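Local structure of tyrosine-protein phosphatase YwqE (Bacillus subtilis, 3QY7) at residues A[1-6]-A[32-37]; A[189-194]-A[222-227]. The protein removes phosphate from phosphotyrosine residues of the proteins YwqD, YwqF and Ssb, as a manganese-dependent tyrosine phosphatase of the PHP-like TIM-barrel kind. All blocks are in the same frame, centred on the assembly; numbering follows the deposited sequence.

Both contacts belong to one TIM barrel, and each has one segment that carries a ligand of the same iron(III). Interaction 1 pairs the first two strands, 2-3 and 36-38, and is partly buried, running from the partly exposed chain start inward; interaction 2 is buried and lays helix 219-232 against the last strand, 190-192. Backbone hydrogen bonds dominate 1-6 with 32-37, whereas 189-194 with 222-227 relies on one side-chain amide, a water and apolar packing. The strands 2-3 and 190-192 are neighbours: Asp3 OD2 lies 2.6 Å from Ser193 OG, a probable hydrogen bond, and Ile4 packs on Phe190. The iron ligands are His5 and Asp194, and water 1 on the metal is common to both.

Interaction 1 (A[1-6]-A[32-37]); sequences MIDIHC and QGIRTI. With FE (Fe (III) ion), chain C.
With its CG2 anti to the backbone N and CG1 beside it (chi1 -70°), Ile37 sets CG2 against Cys6 CB at 3.5 Å, a tight carbon pair, and CG1 near Asp3 CB. Ile34 CG2 reaches the same Asp3 CB at 4.0 Å. Met1, bent at its last torsion (chi3 -67°), curls its methyl CE back to within 3.3 Å of Gln32 O, beside the Schellman turn where Gly33 ends helix 19-31. This is the first beta-alpha-beta unit of the TIM barrel, with strands 2-3 and 36-38 parallel. Asp3 N donates to Thr36 O at 2.9 Å, nearly straight at 167°. Met1 O takes Arg35 N at 3.0 Å and, weakly, Thr36 N, while the chain-start nitrogen of Met1 bonds Gly33 O at 3.1 Å. On the other face Ile2 and Thr36 lie side by side, CG1 to CB 4.0 Å, and Ile2 also packs on helix 219-232. Beyond the paired strands, His5 binds iron(III) through NE2, and its ND1 is hydrogen-bonded to Gln161, which probably fixes the ring's rotation. The pairing is thus held by backbone bonds and apolar contacts on both faces of the strands, while the chain runs on from strand 2-3 to the iron ligand His5.

Interaction 2 (A[189-194]-A[222-227]); sequences HFVASD and YMLTEN. With FE (Fe (III) ion), chain C.
The Phe190 ring meets Asn227 at its edge: the backbone O of Asn227 lies near the ring plane, 3.5 Å from Phe190 CE1, and Asn227 CB stands 3.8 Å from the same carbon. The planes of the ring and the side-chain amide of Asn227 are turned 61° apart, and the two side chains cross at about a right angle. In this TIM barrel, helix 219-232 crosses the beginning of the last strand, 190-192, steeply, the segment axes 7.0 Å apart at 75°. The amide of Asn227 does the polar work. Its ND2 donates to His189 O at 2.9 Å, almost straight, meeting a lone pair of that oxygen in the carbonyl plane, while its OD1 accepts from Phe238 N; bonded at both ends, the amide is probably fixed in its rotation and in which end is O and which is N. Leu224, with CG beside its backbone N (chi1 -58°), splits its two methyls between the carbonyl before the strand and the strand itself: CD2 comes to 3.5 Å from His189 O, and CD1 to 3.7 Å from Val191 CG2. Leu212 of helix 205-216 packs against both Val191 and Leu224. Past the strand, Asp194 binds iron(III) through OD1 along with His5, His7 and Glu80, and its OD2 accepts from the metal-bound water. Between strand and helix sits a second water, which accepts from Val191 N at 2.9 Å and donates to Leu224 O at 2.7 Å.

Interaction 1 (A[1-6]-A[32-37])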
loop_
_atom_site.group_PDB
_atom_site.type_symbol
_atom_site.label_atom_id
_atom_site.label_comp_id
_atom_site.label_asym_id
_atom_site.label_seq_id
_atom_site.Cartn_x
_atom_site.Cartn_y
_atom_site.Cartn_z
ATOM N N MET A 1 14.896 -3.115 -0.619
ATOM C CA MET A 1 13.431 -3.330 -0.765
ATOM C C MET A 1 12.682 -2.030 -0.937
ATOM O O MET A 1 13.144 -0.984 -0.500
ATOM C CB MET A 1 12.890 -4.065 0.463
ATOM C CG MET A 1 13.408 -5.463 0.589
ATOM S SD MET A 1 12.486 -6.317 1.873
ATOM C CE MET A 1 13.028 -5.398 3.281
ATOM N N ILE A 2 11.496 -2.131 -1.532
ATOM C CA ILE A 2 10.639 -0.984 -1.824
ATOM C C ILE A 2 9.368 -1.111 -1.004
ATOM O O ILE A 2 8.739 -2.165 -1.004
ATOM C CB ILE A 2 10.285 -0.983 -3.311
ATOM C CG1 ILE A 2 11.560 -0.825 -4.148
ATOM C CG2 ILE A 2 9.268 0.113 -3.658
ATOM C CD1 ILE A 2 11.359 -1.282 -5.552
ATOM N N ASP A 3 8.999 -0.032 -0.319
ATOM C CA ASP A 3 7.763 0.027 0.481
ATOM C C ASP A 3 6.772 0.870 -0.301
ATOM O O ASP A 3 7.040 2.036 -0.569
ATOM C CB ASP A 3 8.086 0.665 1.837
ATOM C CG ASP A 3 6.937 0.582 2.830
ATOM O OD1 ASP A 3 6.147 -0.383 2.750
ATOM O OD2 ASP A 3 6.844 1.486 3.693
ATOM N N ILE A 4 5.639 0.274 -0.686
ATOM C CA ILE A 4 4.715 0.941 -1.616
ATOM C C ILE A 4 3.565 1.716 -0.967
ATOM O O ILE A 4 2.727 2.280 -1.675
ATOM C CB ILE A 4 4.138 -0.026 -2.694
ATOM C CG1 ILE A 4 3.185 -1.071 -2.088
ATOM C CG2 ILE A 4 5.270 -0.681 -3.460
ATOM C CD1 ILE A 4 2.143 -1.568 -3.109
ATOM N N HIS A 5 3.497 1.697 0.367
ATOM C CA HIS A 5 2.407 2.351 1.112
ATOM C C HIS A 5 2.984 2.826 2.442
ATOM O O HIS A 5 3.396 2.013 3.261
ATOM C CB HIS A 5 1.260 1.335 1.303
ATOM C CG HIS A 5 0.050 1.863 2.022
ATOM N ND1 HIS A 5 -1.155 1.199 1.974
ATOM C CD2 HIS A 5 -0.164 2.980 2.759
ATOM C CE1 HIS A 5 -2.054 1.864 2.687
ATOM N NE2 HIS A 5 -1.483 2.953 3.163
ATOM N N CYS A 6 3.042 4.142 2.642
ATOM C CA CYS A 6 3.738 4.690 3.809
ATOM C C CYS A 6 3.352 6.146 4.020
ATOM O O CYS A 6 3.274 6.929 3.069
ATOM C CB CYS A 6 5.246 4.578 3.597
ATOM S SG CYS A 6 6.197 4.841 5.102
ATOM N N GLN A 32 15.217 -1.747 8.560
ATOM C CA GLN A 32 14.405 -2.862 8.061
ATOM C C GLN A 32 14.787 -3.331 6.650
ATOM O O GLN A 32 14.183 -4.277 6.123
ATOM C CB GLN A 32 12.909 -2.466 8.101
ATOM C CG GLN A 32 12.301 -2.375 9.485
ATOM C CD GLN A 32 11.870 -3.727 10.042
ATOM O OE1 GLN A 32 12.136 -4.770 9.445
ATOM N NE2 GLN A 32 11.161 -3.705 11.163
ATOM N N GLY A 33 15.775 -2.687 6.029
ATOM C CA GLY A 33 16.207 -3.062 4.690
ATOM C C GLY A 33 15.476 -2.360 3.565
ATOM O O GLY A 33 15.635 -2.719 2.408
ATOM N N ILE A 34 14.686 -1.343 3.901
ATOM C CA ILE A 34 14.000 -0.549 2.884
ATOM C C ILE A 34 14.918 0.568 2.382
ATOM O O ILE A 34 15.508 1.282 3.199
ATOM C CB ILE A 34 12.674 0.016 3.460
ATOM C CG1 ILE A 34 11.756 -1.145 3.898
ATOM C CG2 ILE A 34 12.006 0.979 2.469
ATOM C CD1 ILE A 34 10.584 -0.745 4.821
ATOM N N ARG A 35 15.058 0.694 1.056
ATOM C CA ARG A 35 15.884 1.757 0.454
ATOM C C ARG A 35 15.020 2.784 -0.260
ATOM O O ARG A 35 15.466 3.899 -0.536
ATOM C CB ARG A 35 16.886 1.205 -0.584
ATOM C CG ARG A 35 17.427 -0.200 -0.359
ATOM C CD ARG A 35 18.095 -0.395 0.986
ATOM N NE ARG A 35 19.381 0.292 1.104
ATOM C CZ ARG A 35 19.611 1.344 1.891
ATOM N NH1 ARG A 35 18.640 1.859 2.641
ATOM N NH2 ARG A 35 20.827 1.875 1.927
ATOM N N THR A 36 13.790 2.389 -0.581
ATOM C CA THR A 36 12.932 3.225 -1.399
ATOM C C THR A 36 11.528 3.159 -0.822
ATOM O O THR A 36 11.030 2.061 -0.581
ATOM C CB THR A 36 12.905 2.743 -2.856
ATOM O OG1 THR A 36 14.256 2.581 -3.338
ATOM C CG2 THR A 36 12.145 3.734 -3.745
ATOM N N ILE A 37 10.907 4.321 -0.609
ATOM C CA ILE A 37 9.534 4.391 -0.121
ATOM C C ILE A 37 8.706 5.166 -1.113
ATOM O O ILE A 37 9.095 6.254 -1.526
ATOM C CB ILE A 37 9.441 5.083 1.268
ATOM C CG1 ILE A 37 10.064 4.168 2.330
ATOM C CG2 ILE A 37 7.959 5.419 1.587
ATOM C CD1 ILE A 37 10.119 4.742 3.737
HETATM FE FE FE C . -2.451 4.029 4.725
HETATM O O HOH W 1 -3.774 2.741 5.049
#

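Interaction 2 (A[189-194]-A[222-227])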
loop_
_atom_site.group_PDB
_atom_site.type_symbol
_atom_site.label_atom_id
_atom_site.label_comp_id
_atom_site.label_asym_id
_atom_site.label_seq_id
_atom_site.Cartn_x
_atom_site.Cartn_y
_atom_site.Cartn_z
ATOM N N HIS A 189 -0.666 -9.331 -3.471
ATOM C CA HIS A 189 0.420 -9.158 -4.440
ATOM C C HIS A 189 1.597 -8.350 -3.920
ATOM O O HIS A 189 2.667 -8.408 -4.511
ATOM C CB HIS A 189 -0.140 -8.585 -5.734
ATOM C CG HIS A 189 -1.306 -9.377 -6.235
ATOM N ND1 HIS A 189 -2.600 -9.098 -5.853
ATOM C CD2 HIS A 189 -1.365 -10.497 -6.991
ATOM C CE1 HIS A 189 -3.414 -9.990 -6.393
ATOM N NE2 HIS A 189 -2.691 -10.853 -7.085
ATOM N N PHE A 190 1.396 -7.628 -2.819
ATOM C CA PHE A 190 2.423 -6.774 -2.204
ATOM C C PHE A 190 2.311 -6.852 -0.681
ATOM O O PHE A 190 1.218 -7.077 -0.142
ATOM C CB PHE A 190 2.222 -5.288 -2.564
ATOM C CG PHE A 190 2.072 -5.007 -4.027
ATOM C CD1 PHE A 190 3.195 -4.856 -4.844
ATOM C CD2 PHE A 190 0.806 -4.826 -4.579
ATOM C CE1 PHE A 190 3.058 -4.565 -6.197
ATOM C CE2 PHE A 190 0.658 -4.523 -5.945
ATOM C CZ PHE A 190 1.776 -4.389 -6.751
ATOM N N VAL A 191 3.430 -6.638 0.009
ATOM C CA VAL A 191 3.417 -6.414 1.445
ATOM C C VAL A 191 4.030 -5.032 1.669
ATOM O O VAL A 191 5.061 -4.693 1.059
ATOM C CB VAL A 191 4.244 -7.482 2.202
ATOM C CG1 VAL A 191 4.029 -7.338 3.700
ATOM C CG2 VAL A 191 3.900 -8.897 1.720
ATOM N N ALA A 192 3.384 -4.213 2.486
ATOM C CA ALA A 192 3.871 -2.863 2.715
ATOM C C ALA A 192 3.572 -2.409 4.134
ATOM O O ALA A 192 2.679 -2.950 4.795
ATOM C CB ALA A 192 3.270 -1.869 1.674
ATOM N N SER A 193 4.310 -1.398 4.581
ATOM C CA SER A 193 4.244 -0.960 5.977
ATOM C C SER A 193 2.965 -0.269 6.385
ATOM O O SER A 193 2.470 -0.503 7.494
ATOM C CB SER A 193 5.414 -0.022 6.317
ATOM O OG SER A 193 5.250 1.253 5.691
ATOM N N ASP A 194 2.482 0.654 5.541
ATOM C CA ASP A 194 1.443 1.566 5.949
ATOM C C ASP A 194 1.896 2.264 7.253
ATOM O O ASP A 194 1.085 2.544 8.143
ATOM C CB ASP A 194 0.137 0.788 6.155
ATOM C CG ASP A 194 -1.079 1.662 6.111
ATOM O OD1 ASP A 194 -0.968 2.906 5.955
ATOM O OD2 ASP A 194 -2.181 1.080 6.224
ATOM N N TYR A 222 9.734 -13.786 -1.702
ATOM C CA TYR A 222 10.567 -13.273 -2.797
ATOM C C TYR A 222 9.657 -12.662 -3.876
ATOM O O TYR A 222 9.905 -11.547 -4.355
ATOM C CB TYR A 222 11.486 -14.369 -3.400
ATOM C CG TYR A 222 12.323 -13.832 -4.537
ATOM C CD1 TYR A 222 13.489 -13.128 -4.274
ATOM C CD2 TYR A 222 11.903 -13.954 -5.865
ATOM C CE1 TYR A 222 14.243 -12.578 -5.311
ATOM C CE2 TYR A 222 12.644 -13.420 -6.904
ATOM C CZ TYR A 222 13.820 -12.723 -6.611
ATOM O OH TYR A 222 14.590 -12.180 -7.611
ATOM N N MET A 223 8.609 -13.405 -4.253
ATOM C CA MET A 223 7.649 -12.986 -5.284
ATOM C C MET A 223 6.931 -11.696 -4.844
ATOM O O MET A 223 6.816 -10.726 -5.615
ATOM C CB MET A 223 6.649 -14.128 -5.542
ATOM C CG MET A 223 5.629 -13.905 -6.645
ATOM S SD MET A 223 4.591 -15.369 -7.012
ATOM C CE MET A 223 5.857 -16.591 -7.391
ATOM N N LEU A 224 6.457 -11.641 -3.619
ATOM C CA LEU A 224 5.810 -10.425 -3.176
ATOM C C LEU A 224 6.754 -9.217 -3.145
ATOM O O LEU A 224 6.369 -8.161 -3.421
ATOM C CB LEU A 224 5.151 -10.586 -1.812
ATOM C CG LEU A 224 4.106 -11.686 -1.713
ATOM C CD1 LEU A 224 3.527 -11.914 -0.333
ATOM C CD2 LEU A 224 3.004 -11.357 -2.593
ATOM N N THR A 225 7.961 -9.430 -2.668
ATOM C CA THR A 225 8.938 -8.384 -2.621
ATOM C C THR A 225 9.324 -7.903 -4.017
ATOM O O THR A 225 9.461 -6.755 -4.232
ATOM C CB THR A 225 10.204 -8.860 -1.849
ATOM O OG1 THR A 225 9.853 -9.277 -0.553
ATOM C CG2 THR A 225 11.264 -7.810 -1.815
ATOM N N GLU A 226 9.595 -8.820 -4.940
ATOM C CA GLU A 226 9.952 -8.415 -6.301
ATOM C C GLU A 226 8.783 -7.707 -6.992
ATOM O O GLU A 226 8.995 -6.922 -7.902
ATOM C CB GLU A 226 10.485 -9.585 -7.145
ATOM C CG GLU A 226 9.433 -10.581 -7.618
ATOM C CD GLU A 226 10.007 -11.641 -8.561
ATOM O OE1 GLU A 226 9.538 -12.807 -8.504
ATOM O OE2 GLU A 226 10.921 -11.311 -9.357
ATOM N N ASN A 227 7.551 -7.980 -6.567
ATOM C CA ASN A 227 6.417 -7.275 -7.154
ATOM C C ASN A 227 6.506 -5.773 -6.932
ATOM O O ASN A 227 6.113 -5.022 -7.793
ATOM C CB ASN A 227 5.068 -7.796 -6.655
ATOM C CG ASN A 227 4.545 -8.946 -7.490
ATOM O OD1 ASN A 227 5.047 -9.218 -8.581
ATOM N ND2 ASN A 227 3.523 -9.629 -6.976
HETATM FE FE FE C . -2.451 4.029 4.725
HETATM O O HOH W 2 5.697 -6.106 -1.745
HETATM O O HOH W 1 -3.774 2.741 5.049
#